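Local structure of glutathione S-transferase omega-like 2 (Saccharomyces cerevisiae, 5LKB) at residues T52-A57 and R289-V294; R56-L61 and Y330-Y335; T62-C67 and E188-D193; I177-N182 and Q203-I208; D209-W214 and F277-Q282. The protein acts as a one-cysteine glutathione-dependent thiol transferase that reduces beta-hydroxyethyl disulfide, dehydroascorbate and dimethylarsinic acid and reacts with glutathionyl-(hydro)quinones. All coordinates share one frame; numbering follows the deposited sequence.

Contact 1: residues T52-A57 and R289-V294; sequences TLITRA and RLYTTV
Tyr291 and Thr292 both meet the side chain of Ile54 at the domain interface of the glutathione transferase fold, where helix 47-58, the first helix of the thioredoxin-like domain, packs on helix 285-304 of the helical C-terminal domain. Tyr291 comes first. Its CG stands anti to the backbone N (chi1 174°), which lays the CD1-CE1 side of the ring near the end of Ile54, at 3.9 Å between CD1 of Tyr291 and CD1 of Ile54. At the far end of this ring OH of Tyr291 and OG1 of Thr337 share a hydrogen bond, and Phe333 packs edge-to-face with it. In Thr292 the two branches divide the work: OG1 is bonded to the carbonyl O of Pro47, right after the nucleophile Cys46, while the methyl turns to Ile54. The side chain of Thr292 lies about 8 Å from that of Cys46, and all three touching residues are buried. Ile54 uses one methyl for both partners, its CD1 sitting 3.8 Å from CG2 of Thr292.

Contact 2: residues R56-L61 and Y330-Y335; sequences RALKGL and YDAFRY
Ala57 and Ala332 bring the end of helix 47-58 close against the short helix 331-334: their CB atoms are 3.7 Å apart, and the small side chains allow the CA atoms of Ala57 and Ala332 to approach to 5.4 Å. The same methyl of Ala332 also meets Leu58, whose CD2 is 3.6 Å from it. The other branch of Leu58 turns to the aromatic neighbour, CD1 lying 4.2 Å from CE1 of Phe333 at a slant to the ring. With CG beside the backbone N (chi1 -75°), Leu58 leans over and brings its fork to both partners. Behind this apolar first shell stand two backbone arrangements. Helix 47-58 ends in a Schellman motif, with Leu61 N bonded to Arg56 O and Gly60 N bonded to Ala57 O; Gly60, at positive phi (71°), is its C-prime residue. On the other side Tyr330 sits at the N-cap position, and its carbonyl O accepts from both Phe333 N and Arg334 N, fixing the first turn that presents Ala332. Outward again, Ile288 touches both Leu58 and Phe333, and Leu326 backs the Phe333 ring; the short helix 331-334 lies between helix 47-58 of the thioredoxin-like domain and helices 285-304 and 317-329 of its own domain.

Contact 3: residues T62-C67 and E188-D193; sequences TSVIGC and EFVDDD
Val64 packs its CG2 methyl against Phe189 and Val190 in a small, partly buried patch. The apolar contacts are two: CG2 of Val64 is 4.0 Å from CB of Phe189, and more loosely 4.4 Å from CG1 of Val190. Phe189 gives its CB but not its ring, which leads away from Val64 and lies with one face over CB of Glu188. The side chains of Val64 and Phe189 meet at about a right angle. A van der Waals contact with the backbone is added where the same methyl of Val64 reaches 3.7 Å from the carbonyl O of Phe189. Polar ties lie to one side of the patch: Ile65 O accepts from NE of Arg56, and Gly66 is backbone-bonded to Leu40, setting strand 66-69 beside strand 38-42. Phe186 backs Val64 and Leu61 touches Val190. The patch thus joins the helix-to-strand connection of the beta-alpha-beta unit that opens the thioredoxin-like domain to the linker leading from that domain into the helical one.

Contact 4: residues I177-N182 and Q203-I208; sequences IIRILN and QLKTQI
Arg179 starts with CG beside the backbone N (chi1 -75°) and bends at chi2 (-61°), and this turns its guanidinium from helix 174-182 toward Lys205 and Ile208 of helix 205-220. Lys205 answers with CG anti to the backbone N (chi1 -175°), running almost straight until its last bond. The pair spans the glutathione transferase domain boundary, from the last helix of the thioredoxin-like domain to the first of the helical C-terminal domain. NH1 of Arg179 lies 3.9 Å from CE of Lys205, and NH2 of Arg179 lies 4.2 Å from CG2 of Ile208; both carbons approach the guanidinium at a slant. Arg179 and Ile208 run past each other in opposite directions. NH1 of Arg179 and NZ of Lys205 are 4.3 Å apart, two like charges in close company. The crowding of charge is probably eased by acids nearby: NE of Arg179 forms a salt bridge with Glu285 of helix 285-304, and NH2 forms another with Asp209, one residue beyond Ile208. These two carboxylates also hold the guanidinium against rotation. A water lies in the guanidinium plane, at its edge, and joins the cations by accepting from both: its oxygen is 3.0 Å from NH1 of Arg179 and 3.1 Å from NZ of Lys205.

Contact 5: residues D209-W214 and F277-Q282; sequences DDFNSW and FTVGDQ
Phe211 leaves helix 205-220 with CG anti to the backbone N (chi1 -174°), pointing its ring at Thr278 and Val279 in the loop before helix 285-304. At the root, CB of Phe211 rests 4.1 Å from CG2 of Val279, and CG of Phe211 is equally near that methyl. Further out, CE2 of Phe211 comes 3.8 Å from CB of Thr278. The tip is the tightest part, CZ of Phe211 lying 3.6 Å from both CB and CG2 of Thr278, the two side chains crossing at about a right angle. OG1 of Thr278 is hydrogen-bonded to OD1 of Asp287, which ties the loop to the helix that follows. With an alanine here the ring's contacts with Thr278 and the Val279 methyl would be lost, which is likely to open a gap between the loop and helix 205-220. Ala286 and Ile252 also touch Phe211, so this buried ring joins helices 205-220, 232-264 and 285-304, part of the hydrophobic core of the all-helical C-terminal domain of glutathione transferases.

How the contacts relate
Contacts 1 and 2 start from overlapping segments of helix 47-58, and contact 3 starts just after them, leading into strand 66-69; contacts 3, 4 and 5 are nested inside the long loops closed by contacts 1 and 2. Contacts 3 and 4 interleave in sequence, while contact 5 comes after both. Contacts 1 and 2 have centres 9 Å apart; contacts 4 and 5, with centres 10 Å apart, share helix 205-220. Contacts 3 and 5 are the most distant, 26 Å between centres. Contacts 1, 2 and 4 join the thioredoxin-like domain to the helical one at separate places, contact 1 nearest the nucleophile; contact 3 reaches the linker, and contact 5 lies wholly within the C-terminal domain.

Contact 1: residues T52-A57 and R289-V294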
# COMPACT_ATOMS: atom_id res chain seq x y z
N THR A 52 -17.35 20.42 -3.83
CA THR A 52 -18.24 21.53 -3.53
C THR A 52 -17.61 22.50 -2.54
O THR A 52 -17.90 23.70 -2.61
CB THR A 52 -19.60 21.02 -3.04
OG1 THR A 52 -19.58 20.47 -1.74
CG2 THR A 52 -20.19 19.99 -3.97
N LEU A 53 -16.78 22.02 -1.60
CA LEU A 53 -16.10 22.91 -0.68
C LEU A 53 -15.10 23.79 -1.42
O LEU A 53 -15.03 25.00 -1.17
CB LEU A 53 -15.38 22.13 0.39
CG LEU A 53 -16.21 21.39 1.38
CD1 LEU A 53 -15.28 20.63 2.37
CD2 LEU A 53 -17.14 22.29 2.18
N ILE A 54 -14.33 23.21 -2.34
CA ILE A 54 -13.35 23.97 -3.10
C ILE A 54 -14.07 25.06 -3.90
O ILE A 54 -13.66 26.23 -3.94
CB ILE A 54 -12.52 23.06 -4.02
CG1 ILE A 54 -11.66 22.11 -3.15
CG2 ILE A 54 -11.63 23.87 -4.93
CD1 ILE A 54 -11.22 20.88 -3.87
N THR A 55 -15.15 24.67 -4.57
CA THR A 55 -15.88 25.60 -5.43
C THR A 55 -16.55 26.69 -4.61
O THR A 55 -16.50 27.87 -4.99
CB THR A 55 -16.88 24.81 -6.27
OG1 THR A 55 -16.22 23.81 -7.07
CG2 THR A 55 -17.58 25.73 -7.28
N ARG A 56 -17.14 26.33 -3.48
CA ARG A 56 -17.69 27.32 -2.56
C ARG A 56 -16.66 28.37 -2.17
O ARG A 56 -16.95 29.58 -2.10
CB ARG A 56 -18.34 26.63 -1.35
CG ARG A 56 -18.75 27.56 -0.20
CD ARG A 56 -19.49 26.76 0.80
NE ARG A 56 -19.69 27.40 2.09
CZ ARG A 56 -18.95 27.28 3.19
NH1 ARG A 56 -17.84 26.52 3.22
NH2 ARG A 56 -19.34 27.87 4.31
N ALA A 57 -15.44 27.95 -1.86
CA ALA A 57 -14.41 28.92 -1.51
C ALA A 57 -14.01 29.78 -2.70
O ALA A 57 -13.92 31.02 -2.56
CB ALA A 57 -13.19 28.20 -0.95
N ARG A 289 -12.21 18.66 -10.05
CA ARG A 289 -12.73 17.32 -10.03
C ARG A 289 -11.59 16.31 -10.00
O ARG A 289 -11.69 15.33 -9.26
CB ARG A 289 -13.67 17.07 -11.21
CG ARG A 289 -15.04 17.81 -11.08
CD ARG A 289 -15.77 17.78 -12.47
NE ARG A 289 -15.87 16.42 -12.97
CZ ARG A 289 -16.94 15.79 -13.37
NH1 ARG A 289 -18.14 16.39 -13.39
NH2 ARG A 289 -16.82 14.54 -13.82
N LEU A 290 -10.52 16.54 -10.74
CA LEU A 290 -9.39 15.60 -10.71
C LEU A 290 -8.70 15.68 -9.35
O LEU A 290 -8.27 14.64 -8.81
CB LEU A 290 -8.38 15.92 -11.81
CG LEU A 290 -7.12 15.03 -11.86
CD1 LEU A 290 -7.53 13.62 -12.09
CD2 LEU A 290 -6.20 15.49 -12.94
N TYR A 291 -8.54 16.88 -8.81
CA TYR A 291 -7.79 17.08 -7.56
C TYR A 291 -8.34 16.23 -6.41
O TYR A 291 -7.56 15.68 -5.60
CB TYR A 291 -7.88 18.55 -7.13
CG TYR A 291 -7.26 18.87 -5.77
CD1 TYR A 291 -8.03 18.81 -4.66
CD2 TYR A 291 -5.94 19.21 -5.62
CE1 TYR A 291 -7.54 19.07 -3.41
CE2 TYR A 291 -5.41 19.50 -4.36
CZ TYR A 291 -6.21 19.46 -3.27
OH TYR A 291 -5.72 19.73 -2.01
N THR A 292 -9.64 16.17 -6.25
CA THR A 292 -10.18 15.53 -5.05
C THR A 292 -9.81 14.04 -5.02
O THR A 292 -9.65 13.47 -3.94
CB THR A 292 -11.66 15.79 -4.87
OG1 THR A 292 -12.33 15.23 -6.00
CG2 THR A 292 -11.97 17.31 -4.75
N THR A 293 -9.62 13.43 -6.19
CA THR A 293 -9.12 12.06 -6.25
C THR A 293 -7.62 12.04 -6.03
O THR A 293 -7.09 11.20 -5.28
CB THR A 293 -9.48 11.40 -7.57
OG1 THR A 293 -10.92 11.35 -7.68
CG2 THR A 293 -8.92 9.98 -7.64
N VAL A 294 -6.89 12.84 -6.81
CA VAL A 294 -5.42 12.79 -6.78
C VAL A 294 -4.89 13.09 -5.38
O VAL A 294 -3.96 12.41 -4.93
CB VAL A 294 -4.78 13.70 -7.85
CG1 VAL A 294 -3.22 13.66 -7.78
CG2 VAL A 294 -5.17 13.27 -9.26

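Contact 2: residues R56-L61 and Y330-Y335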
# COMPACT_ATOMS: atom_id res chain seq x y z
N ARG A 56 -17.14 26.33 -3.48
CA ARG A 56 -17.69 27.32 -2.56
C ARG A 56 -16.66 28.37 -2.17
O ARG A 56 -16.95 29.58 -2.10
CB ARG A 56 -18.34 26.63 -1.35
CG ARG A 56 -18.75 27.56 -0.20
CD ARG A 56 -19.49 26.76 0.80
NE ARG A 56 -19.69 27.40 2.09
CZ ARG A 56 -18.95 27.28 3.19
NH1 ARG A 56 -17.84 26.52 3.22
NH2 ARG A 56 -19.34 27.87 4.31
N ALA A 57 -15.44 27.95 -1.86
CA ALA A 57 -14.41 28.92 -1.51
C ALA A 57 -14.01 29.78 -2.70
O ALA A 57 -13.92 31.02 -2.56
CB ALA A 57 -13.19 28.20 -0.95
N LEU A 58 -13.74 29.18 -3.84
CA LEU A 58 -13.20 29.88 -5.01
C LEU A 58 -14.21 30.91 -5.50
O LEU A 58 -13.84 31.98 -6.00
CB LEU A 58 -12.88 28.90 -6.14
CG LEU A 58 -11.61 28.03 -5.96
CD1 LEU A 58 -11.51 27.01 -7.08
CD2 LEU A 58 -10.36 28.83 -5.96
N LYS A 59 -15.49 30.60 -5.36
CA LYS A 59 -16.52 31.52 -5.84
C LYS A 59 -16.96 32.50 -4.76
O LYS A 59 -17.90 33.28 -5.01
CB LYS A 59 -17.70 30.74 -6.41
CG LYS A 59 -17.42 30.08 -7.81
CD LYS A 59 -17.14 31.10 -8.89
CE LYS A 59 -18.45 31.64 -9.42
NZ LYS A 59 -18.33 33.10 -9.87
N GLY A 60 -16.31 32.49 -3.58
CA GLY A 60 -16.59 33.50 -2.57
C GLY A 60 -17.92 33.39 -1.88
O GLY A 60 -18.54 34.43 -1.57
N LEU A 61 -18.43 32.19 -1.68
CA LEU A 61 -19.76 31.91 -1.19
C LEU A 61 -19.79 31.39 0.24
O LEU A 61 -20.83 30.91 0.69
CB LEU A 61 -20.49 30.94 -2.14
CG LEU A 61 -20.63 31.40 -3.57
CD1 LEU A 61 -21.02 30.27 -4.51
CD2 LEU A 61 -21.71 32.53 -3.58
N TYR A 330 -2.97 27.39 -3.44
CA TYR A 330 -4.36 27.85 -3.48
C TYR A 330 -5.05 27.49 -2.17
O TYR A 330 -5.30 26.31 -1.90
CB TYR A 330 -5.10 27.22 -4.64
CG TYR A 330 -4.60 27.65 -5.98
CD1 TYR A 330 -3.41 27.24 -6.51
CD2 TYR A 330 -5.39 28.52 -6.76
CE1 TYR A 330 -2.97 27.67 -7.75
CE2 TYR A 330 -4.95 28.92 -8.00
CZ TYR A 330 -3.77 28.53 -8.49
OH TYR A 330 -3.34 28.96 -9.74
N ASP A 331 -5.39 28.49 -1.36
CA ASP A 331 -5.98 28.23 -0.06
C ASP A 331 -7.30 27.44 -0.16
O ASP A 331 -7.65 26.72 0.78
CB ASP A 331 -6.27 29.52 0.69
CG ASP A 331 -5.01 30.26 1.14
OD1 ASP A 331 -3.90 29.70 1.03
OD2 ASP A 331 -5.21 31.41 1.58
N ALA A 332 -8.07 27.63 -1.24
CA ALA A 332 -9.35 26.91 -1.37
C ALA A 332 -9.14 25.41 -1.37
O ALA A 332 -10.05 24.68 -0.99
CB ALA A 332 -10.06 27.28 -2.67
N PHE A 333 -7.98 24.97 -1.86
CA PHE A 333 -7.60 23.56 -1.88
C PHE A 333 -7.00 23.14 -0.53
O PHE A 333 -7.54 22.25 0.14
CB PHE A 333 -6.66 23.31 -3.05
CG PHE A 333 -7.30 23.42 -4.42
CD1 PHE A 333 -7.51 24.67 -5.01
CD2 PHE A 333 -7.71 22.31 -5.12
CE1 PHE A 333 -8.06 24.78 -6.31
CE2 PHE A 333 -8.24 22.42 -6.42
CZ PHE A 333 -8.45 23.68 -7.00
N ARG A 334 -5.93 23.83 -0.09
CA ARG A 334 -5.25 23.40 1.13
C ARG A 334 -6.22 23.32 2.30
O ARG A 334 -6.22 22.34 3.06
CB ARG A 334 -4.16 24.40 1.47
CG ARG A 334 -3.32 24.03 2.61
CD ARG A 334 -2.24 25.10 2.61
NE ARG A 334 -1.24 24.93 3.65
CZ ARG A 334 -0.13 25.68 3.71
NH1 ARG A 334 0.11 26.65 2.80
NH2 ARG A 334 0.73 25.48 4.67
N TYR A 335 -7.01 24.38 2.49
CA TYR A 335 -7.77 24.52 3.74
C TYR A 335 -9.12 23.85 3.70
O TYR A 335 -9.85 23.85 4.70
CB TYR A 335 -7.83 25.99 4.19
CG TYR A 335 -6.44 26.50 4.49
CD1 TYR A 335 -5.72 26.00 5.56
CD2 TYR A 335 -5.81 27.40 3.66
CE1 TYR A 335 -4.39 26.44 5.84
CE2 TYR A 335 -4.49 27.83 3.94
CZ TYR A 335 -3.81 27.32 5.02
OH TYR A 335 -2.51 27.71 5.33

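Contact 3: residues T62-C67 and E188-D193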
# COMPACT_ATOMS: atom_id res chain seq x y z
N THR A 62 -18.71 31.52 0.99
CA THR A 62 -18.69 30.92 2.33
C THR A 62 -19.63 31.62 3.30
O THR A 62 -20.18 30.97 4.19
CB THR A 62 -17.28 30.86 2.95
OG1 THR A 62 -16.72 32.17 3.06
CG2 THR A 62 -16.35 30.07 2.10
N SER A 63 -19.86 32.93 3.13
CA SER A 63 -20.81 33.63 3.98
C SER A 63 -22.22 33.62 3.42
O SER A 63 -23.13 34.12 4.09
CB SER A 63 -20.34 35.09 4.18
OG SER A 63 -20.54 35.87 3.00
N VAL A 64 -22.41 33.11 2.22
CA VAL A 64 -23.71 33.05 1.57
C VAL A 64 -24.39 31.72 1.82
O VAL A 64 -25.61 31.64 1.99
CB VAL A 64 -23.50 33.28 0.07
CG1 VAL A 64 -24.87 33.20 -0.68
CG2 VAL A 64 -22.80 34.56 -0.19
N ILE A 65 -23.58 30.66 1.88
CA ILE A 65 -24.05 29.31 2.02
C ILE A 65 -23.31 28.69 3.19
O ILE A 65 -22.09 28.48 3.11
CB ILE A 65 -23.81 28.52 0.73
CG1 ILE A 65 -24.62 29.16 -0.39
CG2 ILE A 65 -24.20 27.07 0.90
CD1 ILE A 65 -24.34 28.59 -1.79
N GLY A 66 -24.00 28.41 4.30
CA GLY A 66 -23.35 27.83 5.46
C GLY A 66 -22.92 26.43 5.17
O GLY A 66 -23.43 25.81 4.25
N CYS A 67 -22.05 25.87 6.03
CA CYS A 67 -21.62 24.49 5.87
C CYS A 67 -21.56 23.77 7.21
O CYS A 67 -21.17 24.37 8.21
CB CYS A 67 -20.24 24.54 5.25
SG CYS A 67 -19.33 22.96 5.12
N GLU A 188 -25.33 38.37 -6.88
CA GLU A 188 -25.74 39.55 -6.13
C GLU A 188 -25.18 39.58 -4.72
O GLU A 188 -25.22 40.63 -4.07
CB GLU A 188 -27.26 39.59 -5.98
CG GLU A 188 -28.12 39.64 -7.22
CD GLU A 188 -29.57 39.23 -6.89
OE1 GLU A 188 -29.83 38.01 -6.59
OE2 GLU A 188 -30.45 40.13 -6.88
N PHE A 189 -24.65 38.46 -4.23
CA PHE A 189 -24.26 38.33 -2.82
C PHE A 189 -22.75 38.15 -2.59
O PHE A 189 -22.33 37.96 -1.44
CB PHE A 189 -25.05 37.22 -2.18
CG PHE A 189 -26.55 37.28 -2.48
CD1 PHE A 189 -27.36 38.23 -1.88
CD2 PHE A 189 -27.16 36.38 -3.35
CE1 PHE A 189 -28.74 38.27 -2.15
CE2 PHE A 189 -28.53 36.40 -3.61
CZ PHE A 189 -29.32 37.39 -3.03
N VAL A 190 -21.96 38.26 -3.65
CA VAL A 190 -20.51 38.10 -3.55
C VAL A 190 -19.83 39.39 -4.00
O VAL A 190 -20.46 40.28 -4.58
CB VAL A 190 -19.98 36.89 -4.36
CG1 VAL A 190 -20.72 35.64 -3.96
CG2 VAL A 190 -20.11 37.09 -5.87
N ASP A 191 -18.53 39.50 -3.74
CA ASP A 191 -17.78 40.63 -4.27
C ASP A 191 -17.45 40.42 -5.76
O ASP A 191 -17.57 39.31 -6.31
CB ASP A 191 -16.53 40.92 -3.43
N ASP A 192 -17.04 41.51 -6.42
CA ASP A 192 -16.85 41.47 -7.86
C ASP A 192 -15.69 40.56 -8.28
O ASP A 192 -15.75 39.98 -9.37
CB ASP A 192 -16.63 42.88 -8.41
CG ASP A 192 -17.90 43.70 -8.44
OD1 ASP A 192 -18.94 43.20 -8.95
OD2 ASP A 192 -17.85 44.85 -7.95
N ASP A 193 -14.64 40.42 -7.46
CA ASP A 193 -13.51 39.56 -7.84
C ASP A 193 -13.96 38.11 -7.96
O ASP A 193 -13.57 37.40 -8.89
CB ASP A 193 -12.37 39.68 -6.84

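Contact 4: residues I177-N182 and Q203-I208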
# COMPACT_ATOMS: atom_id res chain seq x y z
N ILE A 177 -23.99 20.43 -8.26
CA ILE A 177 -23.81 21.47 -7.23
C ILE A 177 -22.69 22.43 -7.63
O ILE A 177 -22.81 23.65 -7.46
CB ILE A 177 -23.57 20.83 -5.84
CG1 ILE A 177 -24.81 20.09 -5.35
CG2 ILE A 177 -23.10 21.87 -4.80
CD1 ILE A 177 -24.52 19.11 -4.17
N ILE A 178 -21.57 21.93 -8.16
CA ILE A 178 -20.49 22.85 -8.51
C ILE A 178 -20.85 23.75 -9.71
O ILE A 178 -20.30 24.84 -9.85
CB ILE A 178 -19.16 22.06 -8.68
CG1 ILE A 178 -19.23 21.09 -9.87
CG2 ILE A 178 -18.78 21.44 -7.36
CD1 ILE A 178 -17.93 20.22 -10.00
N ARG A 179 -21.77 23.30 -10.57
CA ARG A 179 -22.27 24.16 -11.63
C ARG A 179 -23.18 25.22 -11.03
O ARG A 179 -23.10 26.40 -11.40
CB ARG A 179 -23.01 23.30 -12.66
CG ARG A 179 -22.11 22.47 -13.58
CD ARG A 179 -21.17 23.30 -14.44
NE ARG A 179 -20.11 22.50 -15.09
CZ ARG A 179 -20.21 21.88 -16.25
NH1 ARG A 179 -21.35 21.98 -16.97
NH2 ARG A 179 -19.18 21.19 -16.73
N ILE A 180 -24.01 24.84 -10.06
CA ILE A 180 -24.85 25.86 -9.40
C ILE A 180 -23.98 26.93 -8.76
O ILE A 180 -24.21 28.14 -8.94
CB ILE A 180 -25.80 25.20 -8.39
CG1 ILE A 180 -26.77 24.24 -9.07
CG2 ILE A 180 -26.60 26.25 -7.57
CD1 ILE A 180 -27.62 23.39 -8.09
N LEU A 181 -22.96 26.51 -7.99
CA LEU A 181 -22.11 27.48 -7.31
C LEU A 181 -21.41 28.35 -8.30
O LEU A 181 -21.18 29.51 -8.01
CB LEU A 181 -21.08 26.72 -6.46
CG LEU A 181 -21.69 25.91 -5.32
CD1 LEU A 181 -20.64 25.07 -4.65
CD2 LEU A 181 -22.43 26.71 -4.24
N ASN A 182 -20.98 27.82 -9.44
CA ASN A 182 -20.24 28.60 -10.40
C ASN A 182 -21.14 29.54 -11.23
O ASN A 182 -20.61 30.49 -11.81
CB ASN A 182 -19.41 27.72 -11.34
CG ASN A 182 -18.57 28.52 -12.28
OD1 ASN A 182 -17.60 29.19 -11.85
ND2 ASN A 182 -18.87 28.45 -13.58
N GLN A 203 -15.20 29.12 -23.77
CA GLN A 203 -14.21 28.64 -24.74
C GLN A 203 -13.64 27.27 -24.38
O GLN A 203 -13.12 26.60 -25.26
CB GLN A 203 -13.07 29.64 -24.87
CG GLN A 203 -13.49 31.03 -25.37
N LEU A 204 -13.77 26.86 -23.11
CA LEU A 204 -13.24 25.59 -22.61
C LEU A 204 -14.32 24.59 -22.25
O LEU A 204 -14.02 23.42 -21.96
CB LEU A 204 -12.40 25.89 -21.36
CG LEU A 204 -11.16 26.77 -21.57
CD1 LEU A 204 -10.36 26.97 -20.26
CD2 LEU A 204 -10.25 26.23 -22.69
N LYS A 205 -15.59 24.97 -22.30
CA LYS A 205 -16.66 24.10 -21.82
C LYS A 205 -16.62 22.70 -22.43
O LYS A 205 -16.66 21.70 -21.71
CB LYS A 205 -18.05 24.74 -22.02
CG LYS A 205 -19.12 23.89 -21.40
CD LYS A 205 -20.52 24.46 -21.45
CE LYS A 205 -21.35 23.89 -20.32
NZ LYS A 205 -22.73 23.50 -20.70
N THR A 206 -16.51 22.59 -23.77
CA THR A 206 -16.60 21.24 -24.33
C THR A 206 -15.38 20.41 -23.91
O THR A 206 -15.52 19.23 -23.59
CB THR A 206 -16.75 21.25 -25.84
OG1 THR A 206 -15.59 21.84 -26.43
CG2 THR A 206 -17.94 22.07 -26.23
N GLN A 207 -14.19 21.02 -23.90
CA GLN A 207 -13.00 20.29 -23.44
C GLN A 207 -13.10 19.91 -21.96
O GLN A 207 -12.63 18.83 -21.58
CB GLN A 207 -11.72 21.08 -23.64
CG GLN A 207 -11.38 21.38 -25.09
CD GLN A 207 -10.39 22.50 -25.18
OE1 GLN A 207 -9.19 22.31 -25.05
NE2 GLN A 207 -10.90 23.70 -25.40
N ILE A 208 -13.63 20.79 -21.11
CA ILE A 208 -13.90 20.43 -19.71
C ILE A 208 -14.84 19.25 -19.62
O ILE A 208 -14.61 18.29 -18.88
CB ILE A 208 -14.43 21.63 -18.92
CG1 ILE A 208 -13.35 22.67 -18.71
CG2 ILE A 208 -15.08 21.20 -17.61
CD1 ILE A 208 -13.84 24.03 -18.25
O HOH W 1 -22.08 20.67 -19.58

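Contact 5: residues D209-W214 and F277-Q282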
# COMPACT_ATOMS: atom_id res chain seq x y z
N ASP A 209 -15.94 19.28 -20.37
CA ASP A 209 -16.88 18.17 -20.28
C ASP A 209 -16.26 16.86 -20.77
O ASP A 209 -16.53 15.79 -20.20
CB ASP A 209 -18.14 18.47 -21.08
CG ASP A 209 -19.05 19.43 -20.39
OD1 ASP A 209 -18.96 19.62 -19.16
OD2 ASP A 209 -19.85 20.10 -21.09
N ASP A 210 -15.48 16.91 -21.85
CA ASP A 210 -14.91 15.68 -22.41
C ASP A 210 -13.86 15.11 -21.46
O ASP A 210 -13.83 13.90 -21.25
CB ASP A 210 -14.30 15.96 -23.78
CG ASP A 210 -15.34 16.25 -24.86
OD1 ASP A 210 -16.55 16.00 -24.63
OD2 ASP A 210 -14.90 16.70 -25.94
N PHE A 211 -12.99 15.97 -20.91
CA PHE A 211 -12.01 15.51 -19.91
C PHE A 211 -12.74 14.93 -18.70
O PHE A 211 -12.42 13.81 -18.23
CB PHE A 211 -11.15 16.71 -19.52
CG PHE A 211 -9.99 16.41 -18.61
CD1 PHE A 211 -8.81 15.96 -19.13
CD2 PHE A 211 -10.07 16.72 -17.25
CE1 PHE A 211 -7.71 15.71 -18.29
CE2 PHE A 211 -9.00 16.49 -16.39
CZ PHE A 211 -7.81 15.99 -16.90
N ASN A 212 -13.69 15.67 -18.15
CA ASN A 212 -14.47 15.23 -16.99
C ASN A 212 -15.08 13.86 -17.20
O ASN A 212 -15.16 13.06 -16.28
CB ASN A 212 -15.64 16.20 -16.69
CG ASN A 212 -15.25 17.45 -15.92
OD1 ASN A 212 -14.09 17.69 -15.53
ND2 ASN A 212 -16.26 18.33 -15.77
N SER A 213 -15.57 13.57 -18.42
CA SER A 213 -16.27 12.32 -18.66
C SER A 213 -15.36 11.10 -18.43
O SER A 213 -15.78 10.15 -17.75
CB SER A 213 -16.86 12.29 -20.09
OG SER A 213 -17.60 11.11 -20.24
N TRP A 214 -14.18 11.09 -19.05
CA TRP A 214 -13.31 9.91 -18.86
C TRP A 214 -12.59 9.95 -17.53
O TRP A 214 -12.27 8.88 -16.99
CB TRP A 214 -12.32 9.71 -20.03
CG TRP A 214 -11.36 10.79 -20.34
CD1 TRP A 214 -11.53 11.80 -21.27
CD2 TRP A 214 -10.05 10.98 -19.81
NE1 TRP A 214 -10.43 12.58 -21.33
CE2 TRP A 214 -9.48 12.09 -20.46
CE3 TRP A 214 -9.28 10.28 -18.86
CZ2 TRP A 214 -8.20 12.58 -20.15
CZ3 TRP A 214 -8.00 10.76 -18.57
CH2 TRP A 214 -7.46 11.86 -19.22
N PHE A 277 -2.39 23.76 -15.89
CA PHE A 277 -3.70 23.20 -15.58
C PHE A 277 -4.10 22.17 -16.62
O PHE A 277 -3.52 22.06 -17.69
CB PHE A 277 -4.79 24.31 -15.48
CG PHE A 277 -4.45 25.39 -14.51
CD1 PHE A 277 -4.65 25.18 -13.15
CD2 PHE A 277 -3.90 26.60 -14.92
CE1 PHE A 277 -4.35 26.15 -12.24
CE2 PHE A 277 -3.60 27.56 -14.00
CZ PHE A 277 -3.82 27.33 -12.64
N THR A 278 -5.09 21.35 -16.26
CA THR A 278 -5.47 20.22 -17.10
C THR A 278 -6.10 20.67 -18.42
O THR A 278 -5.84 20.06 -19.47
CB THR A 278 -6.42 19.25 -16.39
OG1 THR A 278 -7.55 19.94 -15.82
CG2 THR A 278 -5.66 18.45 -15.28
N VAL A 279 -6.95 21.70 -18.37
CA VAL A 279 -7.69 22.16 -19.54
C VAL A 279 -7.40 23.65 -19.73
O VAL A 279 -7.58 24.46 -18.80
CB VAL A 279 -9.19 21.90 -19.40
CG1 VAL A 279 -9.97 22.46 -20.58
CG2 VAL A 279 -9.41 20.45 -19.31
N GLY A 280 -6.90 24.00 -20.90
CA GLY A 280 -6.49 25.34 -21.19
C GLY A 280 -5.35 25.81 -20.31
O GLY A 280 -4.51 25.03 -19.84
N ASP A 281 -5.34 27.11 -20.05
CA ASP A 281 -4.25 27.75 -19.35
C ASP A 281 -4.70 28.45 -18.07
O ASP A 281 -3.99 29.31 -17.55
CB ASP A 281 -3.53 28.72 -20.30
CG ASP A 281 -4.44 29.81 -20.81
OD1 ASP A 281 -5.67 29.71 -20.62
OD2 ASP A 281 -3.92 30.78 -21.40
N GLN A 282 -5.86 28.08 -17.53
CA GLN A 282 -6.39 28.63 -16.29
C GLN A 282 -7.03 27.51 -15.46
O GLN A 282 -7.40 26.45 -15.98
CB GLN A 282 -7.47 29.70 -16.58
CG GLN A 282 -8.66 29.06 -17.26
CD GLN A 282 -9.87 29.96 -17.44
OE1 GLN A 282 -10.01 30.59 -18.48
NE2 GLN A 282 -10.77 29.98 -16.46